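Local coordinates for protein amine oxidase (Emericella nidulans, PDB 3PGB) that probably oxidises primary amines to aldehydes, using copper and a built-in topaquinone cofactor, at residues 52-57 with 759-764; 58-63 with 344-349. All blocks are in the same frame, centred on the assembly; numbering follows the deposited sequence.

Contact 1 (52-57 with 759-764); sequences CQITPP and CSVVLQ
A disulfide between Cys52 and Cys759 fastens the N-terminal part of the modelled chain to the strand 759-763 near the C-terminal end, at the interface between the two subunits. The SG atoms of Cys52 and Cys759 are 2.0 Å apart and the C-S-S-C torsion is 88°, the near-perpendicular twist of a relaxed disulfide. Cys759 sends its side chain across toward the N-terminal segment, and a chi1 of 64° sets its SG between its own backbone N and carbonyl carbon, where it meets Cys52 SG. A backbone bond backs up the covalent link one residue further along: Cys52 N donates to Ser760 O over 2.6 Å, nearly straight at the hydrogen (170°). Strand 759-763 is itself part of the dimer interface: its residues pair antiparallel with a strand of the second subunit, so the sheet runs on from one chain into the other. Val761 follows the disulfide, its CG1 methyl 3.4 Å from Cys52 SG and 3.7 Å from Cys52 CB, while Val761 of the second subunit packs against it. Leu763 of the second subunit packs on Cys52, which is buried. Beyond this point the N-terminal segment pulls off the strand: through an inverse gamma turn centred on Ile54, only the CD1 tip of Ile54 remains near, 4.5 Å from Val761 CG1.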
loop_
_atom_site.group_PDB
_atom_site.type_symbol
_atom_site.label_atom_id
_atom_site.label_comp_id
_atom_site.label_asym_id
_atom_site.label_seq_id
_atom_site.Cartn_x
_atom_site.Cartn_y
_atom_site.Cartn_z
ATOM N N CYS A 52 -3.774 -18.568 29.375
ATOM C CA CYS A 52 -4.482 -18.581 28.101
ATOM C C CYS A 52 -4.265 -19.933 27.426
ATOM O O CYS A 52 -3.181 -20.523 27.524
ATOM C CB CYS A 52 -3.990 -17.463 27.176
ATOM S SG CYS A 52 -4.035 -15.795 27.857
ATOM N N GLN A 53 -5.301 -20.414 26.747
ATOM C CA GLN A 53 -5.251 -21.693 26.043
ATOM C C GLN A 53 -4.913 -21.450 24.569
ATOM O O GLN A 53 -5.776 -21.068 23.787
ATOM C CB GLN A 53 -6.594 -22.421 26.172
ATOM C CG GLN A 53 -7.149 -22.492 27.597
ATOM C CD GLN A 53 -8.547 -23.101 27.664
ATOM O OE1 GLN A 53 -9.038 -23.696 26.694
ATOM N NE2 GLN A 53 -9.193 -22.956 28.815
ATOM N N ILE A 54 -3.650 -21.656 24.206
ATOM C CA ILE A 54 -3.192 -21.454 22.836
ATOM C C ILE A 54 -3.441 -22.738 22.052
ATOM O O ILE A 54 -2.533 -23.538 21.818
ATOM C CB ILE A 54 -1.697 -21.051 22.783
ATOM C CG1 ILE A 54 -1.489 -19.678 23.441
ATOM C CG2 ILE A 54 -1.200 -21.004 21.344
ATOM C CD1 ILE A 54 -1.442 -19.696 24.957
ATOM N N THR A 55 -4.694 -22.929 21.661
ATOM C CA THR A 55 -5.118 -24.161 21.030
ATOM C C THR A 55 -4.722 -24.172 19.559
ATOM O O THR A 55 -4.863 -23.156 18.877
ATOM C CB THR A 55 -6.637 -24.354 21.169
ATOM O OG1 THR A 55 -7.292 -23.087 21.068
ATOM C CG2 THR A 55 -6.967 -24.959 22.529
ATOM N N PRO A 56 -4.234 -25.329 19.058
ATOM C CA PRO A 56 -3.875 -25.413 17.641
ATOM C C PRO A 56 -5.113 -25.268 16.757
ATOM O O PRO A 56 -6.225 -25.188 17.278
ATOM C CB PRO A 56 -3.265 -26.822 17.502
ATOM C CG PRO A 56 -3.160 -27.381 18.877
ATOM C CD PRO A 56 -4.138 -26.641 19.722
ATOM N N PRO A 57 -4.930 -25.222 15.429
ATOM C CA PRO A 57 -6.109 -25.121 14.565
ATOM C C PRO A 57 -6.991 -26.358 14.658
ATOM O O PRO A 57 -6.508 -27.427 15.018
ATOM C CB PRO A 57 -5.513 -24.987 13.156
ATOM C CG PRO A 57 -4.103 -25.459 13.264
ATOM C CD PRO A 57 -3.668 -25.230 14.665
ATOM N N CYS A 759 -6.960 -13.925 30.984
ATOM C CA CYS A 759 -6.026 -15.053 31.037
ATOM C C CYS A 759 -4.596 -14.551 30.993
ATOM O O CYS A 759 -4.366 -13.370 30.770
ATOM C CB CYS A 759 -6.288 -16.045 29.891
ATOM S SG CYS A 759 -6.008 -15.410 28.212
ATOM N N SER A 760 -3.642 -15.454 31.201
ATOM C CA SER A 760 -2.231 -15.090 31.279
ATOM C C SER A 760 -1.381 -15.886 30.300
ATOM O O SER A 760 -1.713 -17.014 29.953
ATOM C CB SER A 760 -1.710 -15.325 32.696
ATOM O OG SER A 760 -1.832 -16.688 33.065
ATOM N N VAL A 761 -0.278 -15.293 29.862
ATOM C CA VAL A 761 0.660 -15.991 28.991
ATOM C C VAL A 761 2.067 -15.804 29.515
ATOM O O VAL A 761 2.405 -14.739 30.019
ATOM C CB VAL A 761 0.595 -15.483 27.522
ATOM C CG1 VAL A 761 -0.777 -15.714 26.941
ATOM C CG2 VAL A 761 0.958 -14.018 27.439
ATOM N N VAL A 762 2.876 -16.849 29.411
ATOM C CA VAL A 762 4.299 -16.726 29.664
ATOM C C VAL A 762 4.979 -16.531 28.319
ATOM O O VAL A 762 4.789 -17.332 27.403
ATOM C CB VAL A 762 4.859 -17.956 30.389
ATOM C CG1 VAL A 762 6.384 -17.883 30.468
ATOM C CG2 VAL A 762 4.245 -18.053 31.782
ATOM N N LEU A 763 5.744 -15.446 28.209
ATOM C CA LEU A 763 6.448 -15.090 26.979
ATOM C C LEU A 763 7.887 -15.541 27.046
ATOM O O LEU A 763 8.685 -14.950 27.762
ATOM C CB LEU A 763 6.434 -13.577 26.761
ATOM C CG LEU A 763 5.104 -12.938 26.397
ATOM C CD1 LEU A 763 5.283 -11.437 26.335
ATOM C CD2 LEU A 763 4.586 -13.483 25.070
ATOM N N GLN A 764 8.212 -16.593 26.302
ATOM C CA GLN A 764 9.596 -17.020 26.147
ATOM C C GLN A 764 10.224 -16.241 24.994
ATOM O O GLN A 764 9.514 -15.761 24.111
ATOM C CB GLN A 764 9.688 -18.532 25.884
ATOM C CG GLN A 764 9.955 -19.399 27.137
ATOM C CD GLN A 764 8.717 -20.117 27.673
ATOM O OE1 GLN A 764 8.403 -20.025 28.861
ATOM N NE2 GLN A 764 8.022 -20.849 26.804
#

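Contact 2 (58-63 with 344-349)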
loop_
_atom_site.group_PDB
_atom_site.type_symbol
_atom_site.label_atom_id
_atom_site.label_comp_id
_atom_site.label_asym_id
_atom_site.label_seq_id
_atom_site.Cartn_x
_atom_site.Cartn_y
_atom_site.Cartn_z
ATOM N N GLN A 58 -8.273 -26.212 14.346
ATOM C CA GLN A 58 -9.188 -27.350 14.343
ATOM C C GLN A 58 -8.759 -28.364 13.284
ATOM O O GLN A 58 -8.250 -27.983 12.226
ATOM C CB GLN A 58 -10.634 -26.897 14.102
ATOM C CG GLN A 58 -11.203 -26.066 15.244
ATOM C CD GLN A 58 -12.672 -25.691 15.073
ATOM O OE1 GLN A 58 -13.246 -25.823 13.991
ATOM N NE2 GLN A 58 -13.281 -25.217 16.148
ATOM N N GLU A 59 -8.923 -29.649 13.600
ATOM C CA GLU A 59 -8.724 -30.728 12.633
ATOM C C GLU A 59 -10.027 -31.002 11.918
ATOM O O GLU A 59 -10.970 -31.482 12.532
ATOM C CB GLU A 59 -8.309 -32.025 13.316
ATOM C CG GLU A 59 -6.890 -32.088 13.808
ATOM C CD GLU A 59 -6.595 -33.435 14.451
ATOM O OE1 GLU A 59 -6.277 -33.467 15.664
ATOM O OE2 GLU A 59 -6.723 -34.462 13.743
ATOM N N ILE A 60 -10.073 -30.705 10.625
ATOM C CA ILE A 60 -11.223 -31.050 9.804
ATOM C C ILE A 60 -10.798 -31.939 8.639
ATOM O O ILE A 60 -9.604 -32.137 8.392
ATOM C CB ILE A 60 -11.945 -29.794 9.275
ATOM C CG1 ILE A 60 -10.997 -28.917 8.451
ATOM C CG2 ILE A 60 -12.529 -28.992 10.432
ATOM C CD1 ILE A 60 -11.727 -27.992 7.503
ATOM N N LYS A 61 -11.787 -32.483 7.933
ATOM C CA LYS A 61 -11.526 -33.224 6.706
ATOM C C LYS A 61 -12.140 -32.502 5.513
ATOM O O LYS A 61 -13.349 -32.243 5.483
ATOM C CB LYS A 61 -12.011 -34.672 6.827
ATOM C CG LYS A 61 -10.997 -35.547 7.585
ATOM C CD LYS A 61 -11.389 -37.022 7.660
ATOM C CE LYS A 61 -10.359 -37.813 8.479
ATOM N NZ LYS A 61 -10.612 -39.290 8.474
ATOM N N ALA A 62 -11.294 -32.165 4.540
ATOM C CA ALA A 62 -11.736 -31.468 3.330
ATOM C C ALA A 62 -12.836 -32.272 2.648
ATOM O O ALA A 62 -12.798 -33.503 2.675
ATOM C CB ALA A 62 -10.568 -31.261 2.378
ATOM N N PRO A 63 -13.826 -31.585 2.046
ATOM C CA PRO A 63 -14.936 -32.291 1.384
ATOM C C PRO A 63 -14.514 -33.139 0.181
ATOM O O PRO A 63 -15.203 -34.098 -0.163
ATOM C CB PRO A 63 -15.871 -31.154 0.943
ATOM C CG PRO A 63 -15.032 -29.949 0.922
ATOM C CD PRO A 63 -13.996 -30.123 1.984
ATOM N N ARG A 344 -4.857 -33.338 3.451
ATOM C CA ARG A 344 -5.343 -32.764 2.191
ATOM C C ARG A 344 -4.935 -31.302 1.975
ATOM O O ARG A 344 -5.369 -30.686 1.003
ATOM C CB ARG A 344 -6.865 -32.913 2.085
ATOM C CG ARG A 344 -7.316 -34.363 2.131
ATOM C CD ARG A 344 -8.775 -34.534 1.770
ATOM N NE ARG A 344 -9.165 -35.945 1.752
ATOM C CZ ARG A 344 -10.406 -36.391 1.545
ATOM N NH1 ARG A 344 -11.411 -35.543 1.335
ATOM N NH2 ARG A 344 -10.648 -37.699 1.548
ATOM N N LYS A 345 -4.099 -30.758 2.864
ATOM C CA LYS A 345 -3.556 -29.404 2.707
ATOM C C LYS A 345 -4.676 -28.401 2.406
ATOM O O LYS A 345 -4.636 -27.663 1.421
ATOM C CB LYS A 345 -2.491 -29.395 1.600
ATOM C CG LYS A 345 -1.332 -30.395 1.826
ATOM C CD LYS A 345 -0.271 -29.802 2.747
ATOM C CE LYS A 345 0.754 -30.848 3.222
ATOM N NZ LYS A 345 1.868 -30.216 4.023
ATOM N N TYR A 346 -5.682 -28.401 3.268
ATOM C CA TYR A 346 -6.905 -27.648 3.055
ATOM C C TYR A 346 -7.117 -26.761 4.271
ATOM O O TYR A 346 -6.858 -27.186 5.389
ATOM C CB TYR A 346 -8.065 -28.632 2.872
ATOM C CG TYR A 346 -9.443 -28.027 2.808
ATOM C CD1 TYR A 346 -9.861 -27.329 1.686
ATOM C CD2 TYR A 346 -10.344 -28.181 3.864
ATOM C CE1 TYR A 346 -11.139 -26.778 1.615
ATOM C CE2 TYR A 346 -11.626 -27.639 3.803
ATOM C CZ TYR A 346 -12.013 -26.937 2.674
ATOM O OH TYR A 346 -13.273 -26.397 2.593
ATOM N N VAL A 347 -7.585 -25.537 4.044
ATOM C CA VAL A 347 -7.698 -24.536 5.094
ATOM C C VAL A 347 -9.074 -23.895 5.053
ATOM O O VAL A 347 -9.586 -23.605 3.973
ATOM C CB VAL A 347 -6.643 -23.430 4.892
ATOM C CG1 VAL A 347 -6.794 -22.322 5.942
ATOM C CG2 VAL A 347 -5.240 -24.026 4.915
ATOM N N THR A 348 -9.672 -23.675 6.223
ATOM C CA THR A 348 -10.840 -22.796 6.324
ATOM C C THR A 348 -10.614 -21.748 7.406
ATOM O O THR A 348 -10.106 -22.055 8.481
ATOM C CB THR A 348 -12.176 -23.555 6.594
ATOM O OG1 THR A 348 -12.317 -23.843 7.990
ATOM C CG2 THR A 348 -12.256 -24.850 5.784
ATOM N N TRP A 349 -10.982 -20.507 7.098
ATOM C CA TRP A 349 -10.918 -19.403 8.045
ATOM C C TRP A 349 -12.188 -18.567 7.896
ATOM O O TRP A 349 -12.427 -17.970 6.850
ATOM C CB TRP A 349 -9.664 -18.550 7.804
ATOM C CG TRP A 349 -9.626 -17.255 8.596
ATOM C CD1 TRP A 349 -9.281 -17.105 9.902
ATOM C CD2 TRP A 349 -9.949 -15.943 8.115
ATOM N NE1 TRP A 349 -9.367 -15.782 10.269
ATOM C CE2 TRP A 349 -9.774 -15.049 9.188
ATOM C CE3 TRP A 349 -10.366 -15.439 6.877
ATOM C CZ2 TRP A 349 -10.007 -13.681 9.066
ATOM C CZ3 TRP A 349 -10.598 -14.078 6.758
ATOM C CH2 TRP A 349 -10.414 -13.213 7.846
#
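Ala62 sets its methyl over one face of the Tyr346 ring, and this CH-pi contact is the tight part of the packing between 58-63 and 344-349. Ala62 CB stands 3.8 Å from the centroid of the Tyr346 ring, 30° off the normal, displaced toward the CD2 side: Ala62 CB is 3.4 Å from Tyr346 CD2. Tyr346 has CG anti to the backbone N (chi1 173°), which carries the ring out toward the incoming segment. Arg344 packs beside the same methyl, its CD 3.8 Å from Ala62 CB, and its extended chain brings NH1 to 2.8 Å from Ala62 O; its NH2 makes a salt bridge with Glu65. The more open side belongs to Ile60 and Pro63. Ile60 CD1 meets the ring edge at Tyr346 CE2 (3.7 Å) and runs tip to tip into Thr348 CG2, 3.6 Å away, while exposed Pro63 brings only CD to the phenol end, 3.8 Å from Tyr346 CZ. Asp341 ties both segments together, accepting from Ala62 N and Arg344 N, and the G1 bulge at Lys345 and Tyr346 faces it. Strand 339-341 lies between 58-59, its parallel partner, and 346-349, its antiparallel one, while Tyr355 of strand 352-359 packs against Ala62, Pro63 and the Tyr346 ring.

From its modelled start at residue 49, the chain meets contact 1 almost at once, and Cys52 closes a loop of some 700 residues by joining the late strand 759-763. The same run of chain continues straight from 52-57 into 58-63, where contact 2 closes a shorter loop of about 280 residues to 344-349. The smaller loop therefore lies wholly within the larger one, and the two do not cross. Their centres are about 23 Å apart; their segments adjoin in sequence and do not otherwise touch. Together they hold one extended N-terminal arm at two levels: its start at the subunit interface, its continuation against strands 339-341 and 346-349.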